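Local coordinates for Lmo0325 protein (Listeria monocytogenes EGD-e, PDB 4RYK), which is a putative transcriptional regulator of the Rgg type that probably binds DNA through its N-terminal helix-turn-helix region, at residues A[99-104]-A[118-123]; A[144-149]-A[171-176]; A[249-254]-A[290-295]; A[257-262]-A[298-303]. All coordinates share one frame; numbering follows the deposited sequence.

Contact 1 (A[99-104]-A[118-123]); sequences QALLDK and AILHTR
The first torsions of Leu102 and His121 bring a leucine methyl over the imidazole. Leu102 has CG anti to the backbone N (chi1 177°), which carries its methyls off helix 95-108 toward helix 113-132. In His121 CG lies anti to the carbonyl carbon instead (chi1 -88°), and the imidazole swings back toward Leu102. The two side chains cross at about a right angle. Leu102 CD2 sits over one face of the His121 ring, displaced toward the rim, in a CH-pi contact with a distance of 3.7 Å from CD2 to the ring centroid. The ring atom nearest to Leu102 CD2 is His121 NE2, at 3.5 Å. The rotation of the imidazole is probably steadied by a weak hydrogen bond from ND1 to Lys117 O and by a stack with Tyr145.

Leu120 fills the other half of the contact. It slides past Leu102 in the opposite direction and reaches its backbone, with Leu120 CD1 3.7 Å from Leu102 CA. Its second methyl turns to Leu101, where Leu120 CD2 and Leu101 CD2 lie 4.1 Å apart. Phe86, Met98 and Ile105 also pack on Leu120, so this part of the contact is buried. No hydrogen bond joins the two segments. Their axes approach to 9.9 Å and run at 153°, the nearly antiparallel geometry of a helical hairpin. This suits the TPR-like, all-helical C-terminal region of Rgg-type regulators.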
loop_
_atom_site.group_PDB
_atom_site.type_symbol
_atom_site.label_atom_id
_atom_site.label_comp_id
_atom_site.label_asym_id
_atom_site.label_seq_id
_atom_site.Cartn_x
_atom_site.Cartn_y
_atom_site.Cartn_z
ATOM N N GLN A 99 24.559 14.529 5.412
ATOM C CA GLN A 99 25.880 14.658 4.806
ATOM C C GLN A 99 26.479 13.266 4.526
ATOM O O GLN A 99 27.115 13.050 3.492
ATOM C CB GLN A 99 26.809 15.460 5.707
ATOM C CG GLN A 99 28.234 15.594 5.204
ATOM C CD GLN A 99 28.302 16.410 3.932
ATOM O OE1 GLN A 99 27.853 17.557 3.876
ATOM N NE2 GLN A 99 28.857 15.809 2.895
ATOM N N ALA A 100 26.246 12.331 5.431
ATOM C CA ALA A 100 26.681 10.931 5.231
ATOM C C ALA A 100 25.938 10.271 4.069
ATOM O O ALA A 100 26.524 9.588 3.218
ATOM C CB ALA A 100 26.461 10.133 6.522
ATOM N N LEU A 101 24.634 10.482 4.009
ATOM C CA LEU A 101 23.910 10.013 2.845
ATOM C C LEU A 101 24.479 10.633 1.563
ATOM O O LEU A 101 24.638 9.951 0.551
ATOM C CB LEU A 101 22.442 10.307 2.987
ATOM C CG LEU A 101 21.587 9.819 1.833
ATOM C CD1 LEU A 101 21.670 8.313 1.714
ATOM C CD2 LEU A 101 20.158 10.234 2.038
ATOM N N LEU A 102 24.817 11.912 1.609
ATOM C CA LEU A 102 25.403 12.569 0.448
ATOM C C LEU A 102 26.749 11.980 0.067
ATOM O O LEU A 102 26.978 11.701 -1.094
ATOM C CB LEU A 102 25.542 14.054 0.694
ATOM C CG LEU A 102 26.202 14.908 -0.376
ATOM C CD1 LEU A 102 25.521 14.715 -1.724
ATOM C CD2 LEU A 102 26.110 16.356 0.072
ATOM N N ASP A 103 27.630 11.782 1.040
ATOM C CA ASP A 103 28.928 11.114 0.803
ATOM C C ASP A 103 28.775 9.733 0.168
ATOM O O ASP A 103 29.511 9.386 -0.753
ATOM C CB ASP A 103 29.720 10.960 2.109
ATOM C CG ASP A 103 30.157 12.325 2.736
ATOM O OD1 ASP A 103 30.085 13.408 2.117
ATOM O OD2 ASP A 103 30.596 12.323 3.892
ATOM N N LYS A 104 27.830 8.944 0.659
ATOM C CA LYS A 104 27.631 7.603 0.111
ATOM C C LYS A 104 27.252 7.642 -1.362
ATOM O O LYS A 104 27.956 7.081 -2.188
ATOM C CB LYS A 104 26.567 6.844 0.902
ATOM C CG LYS A 104 26.100 5.544 0.246
ATOM C CD LYS A 104 25.524 4.548 1.245
ATOM C CE LYS A 104 24.248 5.043 1.907
ATOM N NZ LYS A 104 23.045 4.794 1.061
ATOM N N ALA A 118 21.629 17.223 -5.529
ATOM C CA ALA A 118 21.265 18.640 -5.409
ATOM C C ALA A 118 20.221 18.813 -4.315
ATOM O O ALA A 118 20.246 19.757 -3.532
ATOM C CB ALA A 118 20.780 19.188 -6.751
ATOM N N ILE A 119 19.300 17.869 -4.217
ATOM C CA ILE A 119 18.261 17.971 -3.188
ATOM C C ILE A 119 18.874 17.933 -1.794
ATOM O O ILE A 119 18.578 18.759 -0.917
ATOM C CB ILE A 119 17.174 16.888 -3.397
ATOM C CG1 ILE A 119 16.230 17.355 -4.520
ATOM C CG2 ILE A 119 16.350 16.661 -2.142
ATOM C CD1 ILE A 119 15.444 16.230 -5.104
ATOM N N LEU A 120 19.758 16.989 -1.606
ATOM C CA LEU A 120 20.433 16.854 -0.364
ATOM C C LEU A 120 21.264 18.102 -0.028
ATOM O O LEU A 120 21.245 18.574 1.098
ATOM C CB LEU A 120 21.341 15.639 -0.442
ATOM C CG LEU A 120 20.823 14.281 -0.002
ATOM C CD1 LEU A 120 21.854 13.229 -0.369
ATOM C CD2 LEU A 120 20.599 14.233 1.496
ATOM N N HIS A 121 22.047 18.594 -0.991
ATOM C CA HIS A 121 22.834 19.783 -0.751
ATOM C C HIS A 121 21.956 20.915 -0.323
ATOM O O HIS A 121 22.281 21.590 0.642
ATOM C CB HIS A 121 23.552 20.234 -2.004
ATOM C CG HIS A 121 24.881 19.592 -2.189
ATOM N ND1 HIS A 121 25.129 18.665 -3.181
ATOM C CD2 HIS A 121 26.046 19.761 -1.521
ATOM C CE1 HIS A 121 26.394 18.287 -3.122
ATOM N NE2 HIS A 121 26.969 18.939 -2.124
ATOM N N THR A 122 20.848 21.152 -1.026
ATOM C CA THR A 122 20.015 22.290 -0.672
ATOM C C THR A 122 19.462 22.124 0.719
ATOM O O THR A 122 19.326 23.111 1.452
ATOM C CB THR A 122 18.832 22.569 -1.620
ATOM O OG1 THR A 122 17.899 21.483 -1.607
ATOM C CG2 THR A 122 19.314 22.772 -3.024
ATOM N N ARG A 123 19.132 20.890 1.081
ATOM C CA ARG A 123 18.533 20.627 2.384
ATOM C C ARG A 123 19.586 20.837 3.459
ATOM O O ARG A 123 19.300 21.382 4.521
ATOM C CB ARG A 123 17.938 19.203 2.403
ATOM C CG ARG A 123 17.192 18.790 3.648
ATOM C CD ARG A 123 16.112 19.757 4.073
ATOM N NE ARG A 123 14.946 19.692 3.234
ATOM C CZ ARG A 123 13.747 19.270 3.637
ATOM N NH1 ARG A 123 13.529 18.870 4.890
ATOM N NH2 ARG A 123 12.750 19.266 2.774
#

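Contact 2 (A[144-149]-A[171-176])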
loop_
_atom_site.group_PDB
_atom_site.type_symbol
_atom_site.label_atom_id
_atom_site.label_comp_id
_atom_site.label_asym_id
_atom_site.label_seq_id
_atom_site.Cartn_x
_atom_site.Cartn_y
_atom_site.Cartn_z
ATOM N N GLU A 144 22.896 27.163 -8.113
ATOM C CA GLU A 144 23.371 26.004 -8.876
ATOM C C GLU A 144 22.518 24.766 -8.619
ATOM O O GLU A 144 22.188 24.048 -9.535
ATOM C CB GLU A 144 24.844 25.688 -8.596
ATOM C CG GLU A 144 25.154 25.094 -7.224
ATOM C CD GLU A 144 26.621 25.284 -6.810
ATOM O OE1 GLU A 144 27.501 24.646 -7.428
ATOM O OE2 GLU A 144 26.915 26.055 -5.868
ATOM N N TYR A 145 22.127 24.541 -7.378
ATOM C CA TYR A 145 21.366 23.342 -7.079
ATOM C C TYR A 145 19.930 23.502 -7.509
ATOM O O TYR A 145 19.332 22.561 -7.946
ATOM C CB TYR A 145 21.475 22.967 -5.601
ATOM C CG TYR A 145 22.903 22.780 -5.158
ATOM C CD1 TYR A 145 23.727 21.867 -5.803
ATOM C CD2 TYR A 145 23.429 23.522 -4.131
ATOM C CE1 TYR A 145 25.029 21.692 -5.432
ATOM C CE2 TYR A 145 24.744 23.350 -3.736
ATOM C CZ TYR A 145 25.533 22.429 -4.402
ATOM O OH TYR A 145 26.847 22.250 -4.040
ATOM N N LYS A 146 19.376 24.693 -7.412
ATOM C CA LYS A 146 18.004 24.903 -7.874
ATOM C C LYS A 146 17.926 24.763 -9.393
ATOM O O LYS A 146 16.973 24.221 -9.936
ATOM C CB LYS A 146 17.526 26.282 -7.489
ATOM C CG LYS A 146 17.442 26.523 -5.985
ATOM C CD LYS A 146 17.564 28.012 -5.683
ATOM C CE LYS A 146 16.528 28.865 -6.421
ATOM N NZ LYS A 146 17.054 30.234 -6.699
ATOM N N LYS A 147 18.952 25.252 -10.074
ATOM C CA LYS A 147 19.042 25.089 -11.505
ATOM C C LYS A 147 19.103 23.617 -11.919
ATOM O O LYS A 147 18.478 23.199 -12.899
ATOM C CB LYS A 147 20.267 25.820 -12.022
ATOM C CG LYS A 147 20.448 25.709 -13.524
ATOM C CD LYS A 147 21.566 26.641 -13.971
ATOM C CE LYS A 147 22.246 26.138 -15.239
ATOM N NZ LYS A 147 21.260 26.093 -16.339
ATOM N N ILE A 148 19.885 22.828 -11.206
ATOM C CA ILE A 148 19.974 21.405 -11.536
ATOM C C ILE A 148 18.596 20.732 -11.441
ATOM O O ILE A 148 18.218 19.936 -12.273
ATOM C CB ILE A 148 20.993 20.702 -10.635
ATOM C CG1 ILE A 148 22.403 20.993 -11.136
ATOM C CG2 ILE A 148 20.776 19.187 -10.620
ATOM C CD1 ILE A 148 23.478 20.655 -10.112
ATOM N N ILE A 149 17.855 21.066 -10.415
ATOM C CA ILE A 149 16.567 20.446 -10.181
ATOM C C ILE A 149 15.576 20.933 -11.240
ATOM O O ILE A 149 14.890 20.152 -11.868
ATOM C CB ILE A 149 16.061 20.797 -8.771
ATOM C CG1 ILE A 149 16.969 20.142 -7.740
ATOM C CG2 ILE A 149 14.599 20.357 -8.606
ATOM C CD1 ILE A 149 16.902 20.815 -6.380
ATOM N N ILE A 171 9.505 22.578 -5.083
ATOM C CA ILE A 171 8.487 23.398 -5.714
ATOM C C ILE A 171 8.693 24.898 -5.504
ATOM O O ILE A 171 8.486 25.729 -6.434
ATOM C CB ILE A 171 7.055 23.010 -5.336
ATOM C CG1 ILE A 171 6.113 23.834 -6.237
ATOM C CG2 ILE A 171 6.818 23.221 -3.862
ATOM C CD1 ILE A 171 4.675 23.392 -6.296
ATOM N N SER A 172 9.146 25.247 -4.320
ATOM C CA SER A 172 9.357 26.643 -3.979
ATOM C C SER A 172 10.546 27.240 -4.769
ATOM O O SER A 172 10.735 28.445 -4.799
ATOM C CB SER A 172 9.557 26.777 -2.449
ATOM O OG SER A 172 10.809 26.222 -2.015
ATOM N N PHE A 173 11.345 26.400 -5.424
ATOM C CA PHE A 173 12.449 26.913 -6.227
ATOM C C PHE A 173 12.033 27.525 -7.552
ATOM O O PHE A 173 12.832 28.182 -8.181
ATOM C CB PHE A 173 13.486 25.828 -6.506
ATOM C CG PHE A 173 13.999 25.144 -5.269
ATOM C CD1 PHE A 173 14.120 25.832 -4.069
ATOM C CD2 PHE A 173 14.370 23.815 -5.312
ATOM C CE1 PHE A 173 14.605 25.200 -2.940
ATOM C CE2 PHE A 173 14.857 23.180 -4.191
ATOM C CZ PHE A 173 14.968 23.865 -2.998
ATOM N N PHE A 174 10.804 27.331 -7.988
ATOM C CA PHE A 174 10.436 27.726 -9.343
ATOM C C PHE A 174 9.543 28.950 -9.326
ATOM O O PHE A 174 8.786 29.148 -8.388
ATOM C CB PHE A 174 9.698 26.604 -10.035
ATOM C CG PHE A 174 10.301 25.235 -9.823
ATOM C CD1 PHE A 174 11.632 25.000 -10.073
ATOM C CD2 PHE A 174 9.509 24.193 -9.414
ATOM C CE1 PHE A 174 12.165 23.730 -9.906
ATOM C CE2 PHE A 174 10.034 22.924 -9.200
ATOM C CZ PHE A 174 11.378 22.697 -9.467
ATOM N N GLU A 175 9.601 29.746 -10.388
ATOM C CA GLU A 175 8.600 30.792 -10.596
ATOM C C GLU A 175 7.211 30.174 -10.730
ATOM O O GLU A 175 7.047 28.996 -11.112
ATOM C CB GLU A 175 8.876 31.554 -11.888
ATOM C CG GLU A 175 10.263 32.137 -11.955
ATOM C CD GLU A 175 10.476 32.954 -13.207
ATOM O OE1 GLU A 175 10.264 32.411 -14.331
ATOM O OE2 GLU A 175 10.852 34.138 -13.052
ATOM N N GLU A 176 6.211 30.994 -10.467
ATOM C CA GLU A 176 4.841 30.555 -10.464
ATOM C C GLU A 176 4.426 29.946 -11.784
ATOM O O GLU A 176 3.750 28.929 -11.796
ATOM C CB GLU A 176 3.906 31.688 -10.109
ATOM C CG GLU A 176 2.491 31.187 -9.840
ATOM C CD GLU A 176 1.594 32.236 -9.167
ATOM O OE1 GLU A 176 2.102 33.260 -8.660
ATOM O OE2 GLU A 176 0.365 32.045 -9.133
#
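The Phe173 ring lies against Lys146 and Ile149, one turn apart on helix 143-153. The aliphatic part of Lys146 crosses over one face of the ring. Lys146 CG makes a CH-pi contact, 4.0 Å from the centroid of the Phe173 ring and 21° off the ring normal. The methylene is offset toward the rim, with Lys146 CG 3.8 Å from Phe173 CG. Further along, the lysine chain bends at chi3, and its NZ forms a salt bridge with Asp143. The lysine thus offers carbon to the ring and keeps its charge for its own helix.

Ile149 divides its two branches between the two phenylalanines. Ile149 CD1 approaches the Phe173 ring at a slant, 3.8 Å from Phe173 CE2. The other branch is anti to the backbone N and meets the edge of the second ring, with Ile149 CG2 4.1 Å from Phe174 CZ. Phe174 also packs edge-to-face on Phe182 and touches Phe167, while Ile149 touches Ile166. The contact is apolar and has no hydrogen bond across it. It is a helix-to-turn packing, in which the link between helices 161-170 and 176-193 is seated on helix 143-153, which comes before both in the all-helical Rgg C-terminal region.

Contact 3 (A[249-254]-A[290-295]); sequences ANYYQG and SVVLKQ
Tyr251 makes the whole contact from its side, and it does so mainly with its hydroxyl. The OH lies against the backbone of helix 283-300, with Tyr251 OH 3.3 Å from Leu293 CA. The side chain of Leu293 is close too, with Tyr251 OH 3.5 Å from Leu293 CB. Leu293 CB lies at the ring edge, near the plane of the ring. Val292 comes in obliquely, and its CG1 is 3.6 Å from Tyr251 OH. Leu293 N is also near the hydroxyl, but the angle is poor and no hydrogen bond crosses between the segments.

The length of the tyrosine is what bridges the gap. The nearest CA atoms, those of Tyr251 and Leu293, are 9.2 Å apart. CG is anti to the backbone N (chi1 177°), and this torsion carries the ring across to helix 283-300. On the way it passes Ala270 and Ala273 of helix 263-279. Helices 243-259, 263-279 and 283-300 follow one another in the chain, so Tyr251 joins the first to the third across small residues of the second. Such stacking of successive helices is consistent with the TPR-like fold assigned to the C-terminal region of Rgg proteins.

Further out, Tyr289 meets the Tyr251 ring edge-to-face. Tyr251 CD1 stands 3.8 Å above the plane of the Tyr252 ring, toward its rim. Tyr252 is itself held by a hydrogen bond from its OH to Asp212 OD2. The neighbouring Asn250 faces the dimer interface, where it hydrogen-bonds Glu279 O and His281 NE2 of the second subunit.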
loop_
_atom_site.group_PDB
_atom_site.type_symbol
_atom_site.label_atom_id
_atom_site.label_comp_id
_atom_site.label_asym_id
_atom_site.label_seq_id
_atom_site.Cartn_x
_atom_site.Cartn_y
_atom_site.Cartn_z
ATOM N N ALA A 249 -8.325 16.235 4.015
ATOM C CA ALA A 249 -9.234 16.967 3.098
ATOM C C ALA A 249 -10.379 17.671 3.837
ATOM O O ALA A 249 -10.722 18.814 3.522
ATOM C CB ALA A 249 -9.801 16.034 2.047
ATOM N N ASN A 250 -10.950 17.008 4.845
ATOM C CA ASN A 250 -11.986 17.646 5.645
ATOM C C ASN A 250 -11.449 18.864 6.387
ATOM O O ASN A 250 -12.143 19.889 6.447
ATOM C CB ASN A 250 -12.640 16.701 6.662
ATOM C CG ASN A 250 -13.636 15.720 6.030
ATOM O OD1 ASN A 250 -14.072 15.881 4.891
ATOM N ND2 ASN A 250 -14.017 14.706 6.799
ATOM N N TYR A 251 -10.240 18.748 6.963
ATOM C CA TYR A 251 -9.599 19.877 7.598
ATOM C C TYR A 251 -9.458 21.084 6.631
ATOM O O TYR A 251 -9.886 22.198 6.925
ATOM C CB TYR A 251 -8.220 19.512 8.167
ATOM C CG TYR A 251 -7.592 20.751 8.748
ATOM C CD1 TYR A 251 -6.818 21.588 7.963
ATOM C CD2 TYR A 251 -7.832 21.115 10.070
ATOM C CE1 TYR A 251 -6.290 22.776 8.474
ATOM C CE2 TYR A 251 -7.325 22.276 10.600
ATOM C CZ TYR A 251 -6.557 23.121 9.803
ATOM O OH TYR A 251 -6.063 24.278 10.364
ATOM N N TYR A 252 -8.842 20.865 5.484
ATOM C CA TYR A 252 -8.643 21.974 4.536
ATOM C C TYR A 252 -9.940 22.565 3.937
ATOM O O TYR A 252 -9.997 23.764 3.661
ATOM C CB TYR A 252 -7.613 21.597 3.449
ATOM C CG TYR A 252 -6.208 21.505 4.007
ATOM C CD1 TYR A 252 -5.582 22.624 4.556
ATOM C CD2 TYR A 252 -5.499 20.324 3.978
ATOM C CE1 TYR A 252 -4.298 22.554 5.070
ATOM C CE2 TYR A 252 -4.207 20.234 4.505
ATOM C CZ TYR A 252 -3.626 21.335 5.066
ATOM O OH TYR A 252 -2.358 21.261 5.584
ATOM N N GLN A 253 -10.985 21.760 3.788
ATOM C CA GLN A 253 -12.279 22.242 3.292
ATOM C C GLN A 253 -12.827 23.204 4.353
ATOM O O GLN A 253 -13.392 24.275 4.041
ATOM C CB GLN A 253 -13.240 21.083 3.028
ATOM C CG GLN A 253 -14.628 21.483 2.541
ATOM C CD GLN A 253 -14.586 22.324 1.264
ATOM O OE1 GLN A 253 -14.657 21.775 0.184
ATOM N NE2 GLN A 253 -14.401 23.648 1.387
ATOM N N GLY A 254 -12.575 22.856 5.615
ATOM C CA GLY A 254 -12.959 23.708 6.727
ATOM C C GLY A 254 -12.287 25.062 6.648
ATOM O O GLY A 254 -12.933 26.088 6.740
ATOM N N SER A 290 -3.775 21.484 15.263
ATOM C CA SER A 290 -4.205 22.536 16.203
ATOM C C SER A 290 -3.374 23.803 16.127
ATOM O O SER A 290 -3.909 24.876 16.262
ATOM C CB SER A 290 -4.126 22.060 17.642
ATOM O OG SER A 290 -4.978 20.948 17.727
ATOM N N VAL A 291 -2.071 23.653 15.953
ATOM C CA VAL A 291 -1.190 24.788 15.762
ATOM C C VAL A 291 -1.496 25.453 14.427
ATOM O O VAL A 291 -1.641 26.663 14.344
ATOM C CB VAL A 291 0.271 24.341 15.783
ATOM C CG1 VAL A 291 1.214 25.508 15.400
ATOM C CG2 VAL A 291 0.570 23.803 17.164
ATOM N N VAL A 292 -1.608 24.659 13.378
ATOM C CA VAL A 292 -1.959 25.230 12.108
ATOM C C VAL A 292 -3.232 26.039 12.227
ATOM O O VAL A 292 -3.357 27.140 11.667
ATOM C CB VAL A 292 -2.152 24.151 11.053
ATOM C CG1 VAL A 292 -2.540 24.775 9.731
ATOM C CG2 VAL A 292 -0.881 23.317 10.894
ATOM N N LEU A 293 -4.185 25.501 12.971
ATOM C CA LEU A 293 -5.505 26.110 13.010
ATOM C C LEU A 293 -5.441 27.436 13.747
ATOM O O LEU A 293 -6.057 28.431 13.322
ATOM C CB LEU A 293 -6.513 25.195 13.692
ATOM C CG LEU A 293 -7.892 25.786 13.953
ATOM C CD1 LEU A 293 -8.449 26.304 12.639
ATOM C CD2 LEU A 293 -8.851 24.772 14.545
ATOM N N LYS A 294 -4.748 27.439 14.875
ATOM C CA LYS A 294 -4.618 28.663 15.645
ATOM C C LYS A 294 -3.930 29.781 14.885
ATOM O O LYS A 294 -4.331 30.930 14.993
ATOM C CB LYS A 294 -3.827 28.406 16.900
ATOM C CG LYS A 294 -4.649 27.717 17.944
ATOM C CD LYS A 294 -3.749 27.115 18.981
ATOM C CE LYS A 294 -4.564 26.348 19.991
ATOM N NZ LYS A 294 -3.783 26.283 21.245
ATOM N N GLN A 295 -2.877 29.442 14.157
ATOM C CA GLN A 295 -2.102 30.435 13.419
ATOM C C GLN A 295 -2.963 30.951 12.289
ATOM O O GLN A 295 -2.988 32.131 11.977
ATOM C CB GLN A 295 -0.803 29.802 12.893
ATOM C CG GLN A 295 0.174 29.423 14.015
ATOM C CD GLN A 295 0.840 30.650 14.652
ATOM O OE1 GLN A 295 1.451 31.466 13.953
ATOM N NE2 GLN A 295 0.741 30.782 15.985
#

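Contact 4 (A[257-262]-A[298-303]); sequences WMKEGE and EKENIQ
Lys259 NZ has two partners, Glu300 OE1 across the contact and Asn218 OD1, and both bonds are weak. The first is a salt bridge between helix ends, with Lys259 NZ 3.4 Å from Glu300 OE1. The two side chains cross at about a right angle. The lysine chain is bent at chi2, chi3 and chi4, and curls so that its methylenes lie by the carboxylate. As a result Lys259 CD, at 3.3 Å, is as near to Glu300 OE1 as the ammonium nitrogen is. Glu300 is bent as well, at chi2 (-44°), which brings its carboxylate across to the lysine.

Beside this pair lies an apolar contact. CD1 of Ile302 touches the root of the Met258 side chain, a selenomethionine, with Ile302 CD1 4.1 Å from Met258 CB. Leu293, Phe296 and Leu297 also pack on Met258, and Val263 and Phe296 on Ile302.

Both segments are helix C-termini closed by Schellman motifs. Gly261 is the positive-phi residue of the first, with Glu262 N bonded to Trp257 O at 2.7 Å. Asn301 has that place in the second, and the turn there brings Ile302 back toward Met258. The chemistry implies a modest electrostatic link. The ion pair is long, weak and partly exposed, and it probably supplements the packing of Ile302 on Met258.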
loop_
_atom_site.group_PDB
_atom_site.type_symbol
_atom_site.label_atom_id
_atom_site.label_comp_id
_atom_site.label_asym_id
_atom_site.label_seq_id
_atom_site.Cartn_x
_atom_site.Cartn_y
_atom_site.Cartn_z
ATOM N N TRP A 257 -13.598 27.122 3.738
ATOM C CA TRP A 257 -14.886 27.691 4.099
ATOM C C TRP A 257 -14.736 28.933 4.958
ATOM O O TRP A 257 -15.446 29.933 4.736
ATOM C CB TRP A 257 -15.779 26.672 4.802
ATOM C CG TRP A 257 -16.437 25.721 3.847
ATOM C CD1 TRP A 257 -16.700 25.934 2.531
ATOM C CD2 TRP A 257 -16.927 24.411 4.144
ATOM N NE1 TRP A 257 -17.320 24.837 1.993
ATOM C CE2 TRP A 257 -17.488 23.897 2.967
ATOM C CE3 TRP A 257 -16.972 23.634 5.307
ATOM C CZ2 TRP A 257 -18.060 22.620 2.900
ATOM C CZ3 TRP A 257 -17.560 22.374 5.247
ATOM C CH2 TRP A 257 -18.095 21.882 4.046
HETATM N N MSE A 258 -13.818 28.910 5.917
HETATM C CA MSE A 258 -13.618 30.090 6.760
HETATM C C MSE A 258 -13.203 31.275 5.936
HETATM O O MSE A 258 -13.679 32.364 6.124
HETATM C CB MSE A 258 -12.601 29.822 7.865
HETATM C CG MSE A 258 -13.152 28.780 8.819
HETATM SE SE MSE A 258 -12.134 28.628 10.480
HETATM C CE MSE A 258 -10.944 27.195 9.905
ATOM N N LYS A 259 -12.318 31.049 5.000
ATOM C CA LYS A 259 -11.885 32.070 4.089
ATOM C C LYS A 259 -12.968 32.500 3.126
ATOM O O LYS A 259 -12.903 33.592 2.618
ATOM C CB LYS A 259 -10.727 31.557 3.248
ATOM C CG LYS A 259 -9.427 31.412 4.001
ATOM C CD LYS A 259 -8.831 32.769 4.311
ATOM C CE LYS A 259 -8.242 33.418 3.076
ATOM N NZ LYS A 259 -8.590 34.861 3.088
ATOM N N GLU A 260 -13.928 31.641 2.822
ATOM C CA GLU A 260 -14.987 32.039 1.917
ATOM C C GLU A 260 -16.148 32.649 2.688
ATOM O O GLU A 260 -17.271 32.610 2.210
ATOM C CB GLU A 260 -15.464 30.843 1.099
ATOM C CG GLU A 260 -14.455 30.402 0.053
ATOM C CD GLU A 260 -14.795 29.060 -0.581
ATOM O OE1 GLU A 260 -15.573 28.264 0.008
ATOM O OE2 GLU A 260 -14.265 28.789 -1.677
ATOM N N GLY A 261 -15.887 33.164 3.892
ATOM C CA GLY A 261 -16.948 33.653 4.777
ATOM C C GLY A 261 -17.912 32.658 5.419
ATOM O O GLY A 261 -18.863 33.065 6.076
ATOM N N GLU A 262 -17.693 31.362 5.279
ATOM C CA GLU A 262 -18.583 30.372 5.856
ATOM C C GLU A 262 -17.947 29.920 7.170
ATOM O O GLU A 262 -17.595 28.723 7.354
ATOM C CB GLU A 262 -18.658 29.201 4.898
ATOM C CG GLU A 262 -19.601 29.388 3.739
ATOM C CD GLU A 262 -20.909 28.716 4.061
ATOM O OE1 GLU A 262 -21.652 29.275 4.899
ATOM O OE2 GLU A 262 -21.155 27.608 3.518
ATOM N N GLU A 298 -5.473 33.449 13.605
ATOM C CA GLU A 298 -4.751 34.682 13.762
ATOM C C GLU A 298 -4.388 35.423 12.468
ATOM O O GLU A 298 -4.741 36.586 12.313
ATOM C CB GLU A 298 -3.487 34.415 14.540
ATOM C CG GLU A 298 -3.587 34.884 15.967
ATOM C CD GLU A 298 -2.247 35.326 16.438
ATOM O OE1 GLU A 298 -1.303 34.550 16.172
ATOM O OE2 GLU A 298 -2.139 36.420 17.015
ATOM N N LYS A 299 -3.663 34.782 11.564
ATOM C CA LYS A 299 -3.321 35.434 10.318
ATOM C C LYS A 299 -4.612 35.955 9.710
ATOM O O LYS A 299 -4.758 37.135 9.475
ATOM C CB LYS A 299 -2.657 34.451 9.359
ATOM C CG LYS A 299 -2.381 35.029 7.982
ATOM C CD LYS A 299 -1.531 34.085 7.142
ATOM C CE LYS A 299 -1.482 34.487 5.674
ATOM N NZ LYS A 299 -1.466 35.966 5.461
ATOM N N GLU A 300 -5.587 35.080 9.513
ATOM C CA GLU A 300 -6.809 35.492 8.848
ATOM C C GLU A 300 -7.635 36.403 9.710
ATOM O O GLU A 300 -8.585 37.004 9.233
ATOM C CB GLU A 300 -7.643 34.293 8.477
ATOM C CG GLU A 300 -6.873 33.261 7.674
ATOM C CD GLU A 300 -6.011 33.871 6.588
ATOM O OE1 GLU A 300 -6.550 34.692 5.812
ATOM O OE2 GLU A 300 -4.809 33.508 6.508
ATOM N N ASN A 301 -7.299 36.470 10.992
ATOM C CA ASN A 301 -7.914 37.404 11.889
ATOM C C ASN A 301 -9.383 37.031 12.149
ATOM O O ASN A 301 -10.274 37.874 12.040
ATOM C CB ASN A 301 -7.782 38.804 11.278
ATOM C CG ASN A 301 -7.789 39.879 12.314
ATOM O OD1 ASN A 301 -8.447 39.748 13.345
ATOM N ND2 ASN A 301 -7.050 40.952 12.059
ATOM N N ILE A 302 -9.630 35.766 12.508
ATOM C CA ILE A 302 -10.993 35.201 12.570
ATOM C C ILE A 302 -11.489 34.987 14.012
ATOM O O ILE A 302 -10.685 34.807 14.914
ATOM C CB ILE A 302 -11.059 33.907 11.732
ATOM C CG1 ILE A 302 -10.848 34.252 10.250
ATOM C CG2 ILE A 302 -12.381 33.177 11.926
ATOM C CD1 ILE A 302 -10.548 33.065 9.358
ATOM N N GLN A 303 -12.816 35.070 14.214
ATOM C CA GLN A 303 -13.476 34.860 15.522
ATOM C C GLN A 303 -14.739 34.028 15.323
ATOM O O GLN A 303 -15.322 33.549 16.287
ATOM C CB GLN A 303 -13.875 36.190 16.158
ATOM C CG GLN A 303 -13.156 37.411 15.595
ATOM C CD GLN A 303 -14.011 38.664 15.614
ATOM O OE1 GLN A 303 -15.173 38.657 15.197
ATOM N NE2 GLN A 303 -13.432 39.754 16.083
#

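Overall arrangement
Contact 1 comes first in the chain and closes the short connection between helices 95-108 and 113-132. Contact 2 follows in series. It closes the path from helix 143-153 through helix 161-170 to the turn before helix 176-193. The two touch, because Tyr145 and Ile148 pack on residues 118-122 of helix 113-132. Contacts 3 and 4 come last and share helices 243-259 and 283-300. Their segments alternate along the chain, so they cross, and each spans the intervening helix 263-279. Leu293 and Met258 link them. The centres of contacts 1 and 4 are about 40 Å apart, so the two pairs tie well-separated parts of the C-terminal helical region.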